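Local coordinates for core protein P7 (Pseudomonas phage phi12, PDB 2Q82) that is a structural core protein of a double-stranded RNA bacteriophage and probably helps in assembly and genome packaging of the viral polymerase complex, at residues A[20-25]-A[112-117]; A[34-39]-A[89-94]; A[72-75]-A[80-83]. All blocks are in the same frame, centred on the assembly; numbering follows the deposited sequence.

Contact 1 of 3, residues A[20-25]-A[112-117]; sequences AQYETS and MVRVLN
The ring of Y22, on helix 15-23, lies against V115 of helix 112-127. The fold is an alpha/beta one with a parallel sheet; the first helix leads into its central strand 25-30, and the second continues from its edge strand 109-111. This contact therefore joins the N-terminal helix to the first turns of the C-terminal one.

The first bond of the Y22 side chain points toward helix 112-127. Its CG stands beside the backbone N and anti to the carbonyl carbon (chi1 -59°), which lays the ring alongside V115, the two side chains sliding past each other in opposite directions. Going outward, CD2 comes first, 4.1 Å from V115 CG1. That methyl sits over one face, 4.1 Å from the ring centroid and 15° off the normal, a CH-pi contact displaced somewhat toward the rim. On the far half of the ring CE2 approaches V115 CA, at 3.9 Å, while CZ meets the other methyl, V115 CG2, at 3.8 Å. Both branches of the valine are thus used, CG1 over the ring and CG2 near its phenolic end. At the tip, Y22 OH lies 3.8 Å from V115 CG2, with R114 CG a more distant neighbour, and makes its hydrogen bond with D118 OD2 one turn further along the helix. The other oxygen of this carboxylate, D118 OD1, forms a salt bridge with R114 NH1, with R18 also close by, so the hydroxyl ends in a charged cluster.

Just beyond Y22, S25 turns back on the helix. Its OG donates to Q21 O at 2.6 Å, tilted 31° from the carbonyl plane.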
# COMPACT_ATOMS: atom_id res chain seq x y z
N ALA A 20 11.24 -19.73 -1.85
CA ALA A 20 11.41 -18.60 -2.75
C ALA A 20 10.19 -17.70 -2.67
O ALA A 20 10.30 -16.48 -2.68
CB ALA A 20 11.63 -19.07 -4.17
N GLN A 21 9.01 -18.30 -2.56
CA GLN A 21 7.79 -17.53 -2.49
C GLN A 21 7.50 -16.92 -1.12
O GLN A 21 7.01 -15.80 -1.04
CB GLN A 21 6.60 -18.32 -3.01
CG GLN A 21 6.15 -19.46 -2.13
CD GLN A 21 4.84 -20.06 -2.59
OE1 GLN A 21 3.77 -19.70 -2.10
NE2 GLN A 21 4.91 -20.98 -3.54
N TYR A 22 7.82 -17.63 -0.04
CA TYR A 22 7.85 -17.02 1.28
C TYR A 22 8.67 -15.75 1.21
O TYR A 22 8.24 -14.68 1.64
CB TYR A 22 8.50 -17.94 2.32
CG TYR A 22 7.83 -19.28 2.51
CD1 TYR A 22 6.53 -19.50 2.09
CD2 TYR A 22 8.51 -20.32 3.13
CE1 TYR A 22 5.93 -20.72 2.28
CE2 TYR A 22 7.91 -21.54 3.31
CZ TYR A 22 6.63 -21.74 2.89
OH TYR A 22 6.04 -22.96 3.08
N GLU A 23 9.88 -15.88 0.68
CA GLU A 23 10.85 -14.78 0.65
C GLU A 23 10.37 -13.46 0.05
O GLU A 23 10.81 -12.39 0.45
CB GLU A 23 12.07 -15.17 -0.15
CG GLU A 23 13.03 -16.15 0.47
CD GLU A 23 14.02 -16.63 -0.57
OE1 GLU A 23 14.14 -15.94 -1.60
OE2 GLU A 23 14.68 -17.67 -0.35
N THR A 24 9.53 -13.58 -0.95
CA THR A 24 9.02 -12.41 -1.64
C THR A 24 7.55 -12.11 -1.40
O THR A 24 6.91 -11.43 -2.21
CB THR A 24 9.17 -12.54 -3.15
OG1 THR A 24 8.52 -13.74 -3.55
CG2 THR A 24 10.59 -12.63 -3.55
N SER A 25 6.98 -12.63 -0.31
CA SER A 25 5.59 -12.35 -0.02
C SER A 25 5.43 -11.80 1.38
O SER A 25 6.30 -11.93 2.23
CB SER A 25 4.71 -13.59 -0.11
OG SER A 25 4.92 -14.32 -1.29
N MSE A 112 1.26 -21.79 9.24
CA MSE A 112 2.50 -21.17 9.66
C MSE A 112 3.49 -22.22 10.15
O MSE A 112 4.70 -22.01 10.07
CB MSE A 112 2.25 -20.19 10.78
CG MSE A 112 3.49 -19.39 11.14
SE MSE A 112 3.78 -17.94 9.85
CE MSE A 112 5.73 -17.84 9.72
N VAL A 113 2.98 -23.33 10.66
CA VAL A 113 3.84 -24.39 11.15
C VAL A 113 4.66 -24.97 9.98
O VAL A 113 5.85 -25.24 10.10
CB VAL A 113 3.02 -25.48 11.79
CG1 VAL A 113 3.89 -26.69 12.11
CG2 VAL A 113 2.37 -24.95 13.05
N ARG A 114 3.98 -25.15 8.85
CA ARG A 114 4.66 -25.67 7.68
C ARG A 114 5.68 -24.66 7.21
O ARG A 114 6.79 -25.04 6.86
CB ARG A 114 3.63 -25.94 6.59
CG ARG A 114 4.21 -26.10 5.21
CD ARG A 114 4.43 -27.51 4.81
NE ARG A 114 5.00 -28.30 5.90
CZ ARG A 114 6.22 -28.79 5.87
NH1 ARG A 114 6.99 -28.58 4.81
NH2 ARG A 114 6.67 -29.52 6.88
N VAL A 115 5.33 -23.38 7.21
CA VAL A 115 6.27 -22.34 6.80
C VAL A 115 7.53 -22.36 7.66
O VAL A 115 8.65 -22.35 7.16
CB VAL A 115 5.60 -20.95 6.91
CG1 VAL A 115 6.63 -19.85 6.75
CG2 VAL A 115 4.51 -20.82 5.87
N LEU A 116 7.34 -22.37 8.97
CA LEU A 116 8.46 -22.37 9.89
C LEU A 116 9.32 -23.63 9.73
O LEU A 116 10.55 -23.56 9.80
CB LEU A 116 7.96 -22.27 11.32
CG LEU A 116 7.35 -20.90 11.61
CD1 LEU A 116 6.64 -20.92 12.94
CD2 LEU A 116 8.44 -19.83 11.61
N ASN A 117 8.66 -24.76 9.53
CA ASN A 117 9.35 -26.02 9.34
C ASN A 117 10.31 -25.90 8.17
O ASN A 117 11.48 -26.24 8.27
CB ASN A 117 8.35 -27.13 9.01
CG ASN A 117 7.64 -27.66 10.24
OD1 ASN A 117 6.76 -28.51 10.12
ND2 ASN A 117 8.03 -27.19 11.41

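Contact 2 of 3, residues A[34-39]-A[89-94]; sequences DVPVIT and VDVPGQ
P36 and V91 meet at about a right angle, and I38 crosses V91 in much the same way. One methyl serves both partners: V91 CG1 lies 4.1 Å from P36 CG and 4.2 Å from I38 CD1. It is carried to them by a side chain that leaves the backbone toward the opposing loop, with CG1 anti to the backbone N (chi1 174°). P36 offers the outer corner of its ring. I38 reaches in by a different route, since its first bond does not aim at V91 and the nearly extended outer torsion (chi2 162°) brings CD1 closer. The contact is purely apolar and buries about 99 Å² in all.

Both loops sit at the C-terminal end of the parallel alpha/beta sheet. Segment 34-39 follows strand 25-30 and segment 89-94 follows its sheet neighbour 84-89. M29 touches P36, V91 and Q94, while M112 of helix 112-127 covers I38 and V91.

The presentation of V91 is set by a type II beta turn from V91 to Q94, with P92 and G93 at its two central positions; G93 takes the positive phi usual for the third residue. Q94 N donates to V91 O at 2.9 Å. The extended Q94 side chain reaches across the turn, and its OE1 accepts a hydrogen bond from V91 N at 3.1 Å, nearly straight (165° at the hydrogen) and in the carbonyl plane of the amide. At the other end of that amide, Q94 NE2 hydrogen-bonds to S30 O.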
# COMPACT_ATOMS: atom_id res chain seq x y z
N ASP A 34 -3.23 -9.56 21.64
CA ASP A 34 -1.80 -9.26 21.61
C ASP A 34 -1.15 -10.06 20.51
O ASP A 34 -1.52 -11.19 20.23
CB ASP A 34 -1.11 -9.64 22.91
CG ASP A 34 -1.82 -9.12 24.12
OD1 ASP A 34 -1.84 -7.89 24.31
OD2 ASP A 34 -2.36 -9.95 24.87
N VAL A 35 -0.14 -9.46 19.89
CA VAL A 35 0.56 -10.13 18.82
C VAL A 35 1.54 -11.15 19.32
O VAL A 35 2.17 -10.98 20.36
CB VAL A 35 1.33 -9.16 17.98
CG1 VAL A 35 0.42 -8.17 17.39
CG2 VAL A 35 2.32 -8.50 18.80
N PRO A 36 1.71 -12.22 18.58
CA PRO A 36 2.62 -13.32 18.90
C PRO A 36 4.04 -13.07 18.57
O PRO A 36 4.33 -12.11 17.89
CB PRO A 36 2.11 -14.46 18.04
CG PRO A 36 1.40 -13.80 16.94
CD PRO A 36 0.77 -12.60 17.52
N VAL A 37 4.92 -13.93 19.07
CA VAL A 37 6.31 -13.84 18.70
C VAL A 37 6.42 -15.02 17.75
O VAL A 37 5.84 -16.08 17.98
CB VAL A 37 7.28 -14.05 19.87
CG1 VAL A 37 8.71 -14.05 19.36
CG2 VAL A 37 7.11 -12.95 20.89
N ILE A 38 7.12 -14.82 16.64
CA ILE A 38 7.26 -15.86 15.65
C ILE A 38 8.70 -15.85 15.25
O ILE A 38 9.22 -14.86 14.76
CB ILE A 38 6.37 -15.60 14.43
CG1 ILE A 38 4.91 -15.60 14.87
CG2 ILE A 38 6.54 -16.69 13.40
CD1 ILE A 38 3.95 -14.94 13.89
N THR A 39 9.35 -16.98 15.47
CA THR A 39 10.75 -17.11 15.16
C THR A 39 11.17 -16.66 13.77
O THR A 39 10.62 -17.09 12.76
CB THR A 39 11.19 -18.55 15.36
OG1 THR A 39 11.08 -18.88 16.75
CG2 THR A 39 12.61 -18.73 14.90
N VAL A 89 -2.31 -19.36 8.99
CA VAL A 89 -3.08 -19.89 10.09
C VAL A 89 -2.23 -20.83 10.91
O VAL A 89 -1.08 -21.10 10.60
CB VAL A 89 -4.31 -20.64 9.59
CG1 VAL A 89 -5.28 -19.65 8.96
CG2 VAL A 89 -3.91 -21.72 8.60
N ASP A 90 -2.84 -21.33 11.97
CA ASP A 90 -2.21 -22.26 12.88
C ASP A 90 -1.06 -21.65 13.63
O ASP A 90 -0.12 -22.34 14.00
CB ASP A 90 -1.72 -23.51 12.15
CG ASP A 90 -2.85 -24.33 11.58
OD1 ASP A 90 -3.97 -24.28 12.14
OD2 ASP A 90 -2.61 -25.05 10.59
N VAL A 91 -1.11 -20.33 13.83
CA VAL A 91 -0.06 -19.68 14.59
C VAL A 91 -0.47 -19.96 16.03
O VAL A 91 -1.61 -19.73 16.41
CB VAL A 91 -0.02 -18.18 14.34
CG1 VAL A 91 0.99 -17.55 15.28
CG2 VAL A 91 0.37 -17.91 12.88
N PRO A 92 0.46 -20.45 16.85
CA PRO A 92 0.08 -20.73 18.24
C PRO A 92 -0.47 -19.53 18.95
O PRO A 92 0.17 -18.49 18.96
CB PRO A 92 1.37 -21.24 18.87
CG PRO A 92 2.20 -21.63 17.77
CD PRO A 92 1.86 -20.81 16.59
N GLY A 93 -1.66 -19.66 19.52
CA GLY A 93 -2.27 -18.55 20.24
C GLY A 93 -3.13 -17.67 19.37
O GLY A 93 -3.74 -16.72 19.85
N GLN A 94 -3.20 -17.97 18.08
CA GLN A 94 -3.99 -17.17 17.16
C GLN A 94 -5.48 -17.14 17.51
O GLN A 94 -6.08 -18.17 17.79
CB GLN A 94 -3.80 -17.70 15.74
CG GLN A 94 -4.52 -16.91 14.66
CD GLN A 94 -4.10 -17.35 13.27
OE1 GLN A 94 -3.37 -18.33 13.11
NE2 GLN A 94 -4.55 -16.63 12.25

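Contact 3 of 3, residues A[72-75]-A[80-83]; sequences YVFG and AVGV
V81 drives a single methyl, CG2, into the angle between F74 and V73 of the preceding helix. The closest approach is to the phenyl ring, where CG2 lies 3.8 Å from F74 CD1 and 4.0 Å from F74 CE1. The methyl comes at the edge of the ring, near its plane, so V81 meets the edge and not a face. On the other side chain it finds V73 CG1 at 4.3 Å, a looser touch. All three residues are buried, and the contact across the two segments is wholly apolar.

The geometry behind this is uneven. V73 and V81 both point at each other's segment from the CB outward, whereas the first bond of F74 leads away. What returns the ring is its first torsion (chi1 -71°), which places CG beside the backbone N and swings the CD1 edge round to V81. In V81 it is the branch anti to the carbonyl carbon, CG2, that does the touching, and the side chains of V81 and F74 cross at about a right angle.

Such a helix-to-loop contact belongs to the returning half of a beta-alpha-beta crossover. Strand 59-63 passes through helix 68-76 to strand 84-89, stepping over strand 25-30, which lies between them in the parallel sheet; the loop at 80-83 doubles back beside the end of the helix before entering strand 84-89. G82, at positive phi, turns the chain here.

Further out, M49 of helix 49-52 packs on both F74 and V81. The second subunit also borders the contact: V73 packs on its V73, A80 on its D69, and the backbone of A80 and V81 hydrogen-bonds to it. Y72 makes a cation-pi contact with R77 of that subunit.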
# COMPACT_ATOMS: atom_id res chain seq x y z
N TYR A 72 -10.12 -6.10 3.38
CA TYR A 72 -10.94 -6.12 2.21
C TYR A 72 -10.08 -5.98 0.95
O TYR A 72 -10.25 -6.71 -0.03
CB TYR A 72 -11.94 -4.98 2.26
CG TYR A 72 -12.75 -4.95 1.02
CD1 TYR A 72 -13.85 -5.78 0.88
CD2 TYR A 72 -12.36 -4.15 -0.04
CE1 TYR A 72 -14.55 -5.81 -0.30
CE2 TYR A 72 -13.05 -4.17 -1.22
CZ TYR A 72 -14.15 -5.00 -1.35
OH TYR A 72 -14.86 -5.01 -2.51
N VAL A 73 -9.15 -5.03 0.99
CA VAL A 73 -8.28 -4.82 -0.15
C VAL A 73 -7.47 -6.07 -0.50
O VAL A 73 -7.42 -6.49 -1.65
CB VAL A 73 -7.34 -3.65 0.11
CG1 VAL A 73 -6.32 -3.55 -0.99
CG2 VAL A 73 -8.14 -2.37 0.22
N PHE A 74 -6.83 -6.67 0.50
CA PHE A 74 -6.05 -7.88 0.27
C PHE A 74 -6.92 -8.99 -0.33
O PHE A 74 -6.49 -9.74 -1.21
CB PHE A 74 -5.48 -8.42 1.58
CG PHE A 74 -4.37 -7.60 2.17
CD1 PHE A 74 -3.66 -6.68 1.40
CD2 PHE A 74 -3.98 -7.82 3.49
CE1 PHE A 74 -2.57 -5.98 1.94
CE2 PHE A 74 -2.91 -7.13 4.04
CZ PHE A 74 -2.19 -6.22 3.26
N GLY A 75 -8.15 -9.09 0.16
CA GLY A 75 -9.03 -10.14 -0.30
C GLY A 75 -9.78 -9.92 -1.59
O GLY A 75 -10.09 -10.88 -2.31
N ALA A 80 -3.90 -4.41 -6.42
CA ALA A 80 -3.60 -3.04 -6.03
C ALA A 80 -2.50 -2.99 -5.01
O ALA A 80 -1.95 -1.93 -4.70
CB ALA A 80 -4.83 -2.38 -5.46
N VAL A 81 -2.18 -4.15 -4.45
CA VAL A 81 -1.19 -4.23 -3.41
C VAL A 81 0.24 -4.08 -3.91
O VAL A 81 0.96 -3.20 -3.45
CB VAL A 81 -1.34 -5.56 -2.67
CG1 VAL A 81 -0.33 -5.70 -1.62
CG2 VAL A 81 -2.73 -5.67 -2.09
N GLY A 82 0.64 -4.94 -4.84
CA GLY A 82 1.99 -4.84 -5.37
C GLY A 82 2.94 -5.85 -4.78
O GLY A 82 4.13 -5.86 -5.09
N VAL A 83 2.41 -6.71 -3.93
CA VAL A 83 3.21 -7.74 -3.31
C VAL A 83 2.31 -8.93 -3.04
O VAL A 83 1.13 -8.76 -2.75
CB VAL A 83 3.84 -7.25 -2.00
CG1 VAL A 83 2.77 -6.84 -1.03
CG2 VAL A 83 4.70 -8.32 -1.41

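The three contacts enclose one another along the chain: 72-75 with 80-83 lies within the span of contact 2, which lies within that of contact 1. All belong to one alpha/beta unit around the parallel sheet. Contacts 1 and 2 have centres 14 Å apart and meet directly, M112 N probably hydrogen-bonding to V89 O and M112 CB packing on V91 CG2, so helix 112-127 serves both. The centre of contact 3 lies about 19 Å from that of contact 1, which it brushes through T24 and V83, and about 22 Å from that of contact 2, across the centre of the chain. Contacts 1 and 2 thus tie together the terminal helices and the loops at the C-terminal ends of the sheet strands, whereas contact 3 borders the second subunit.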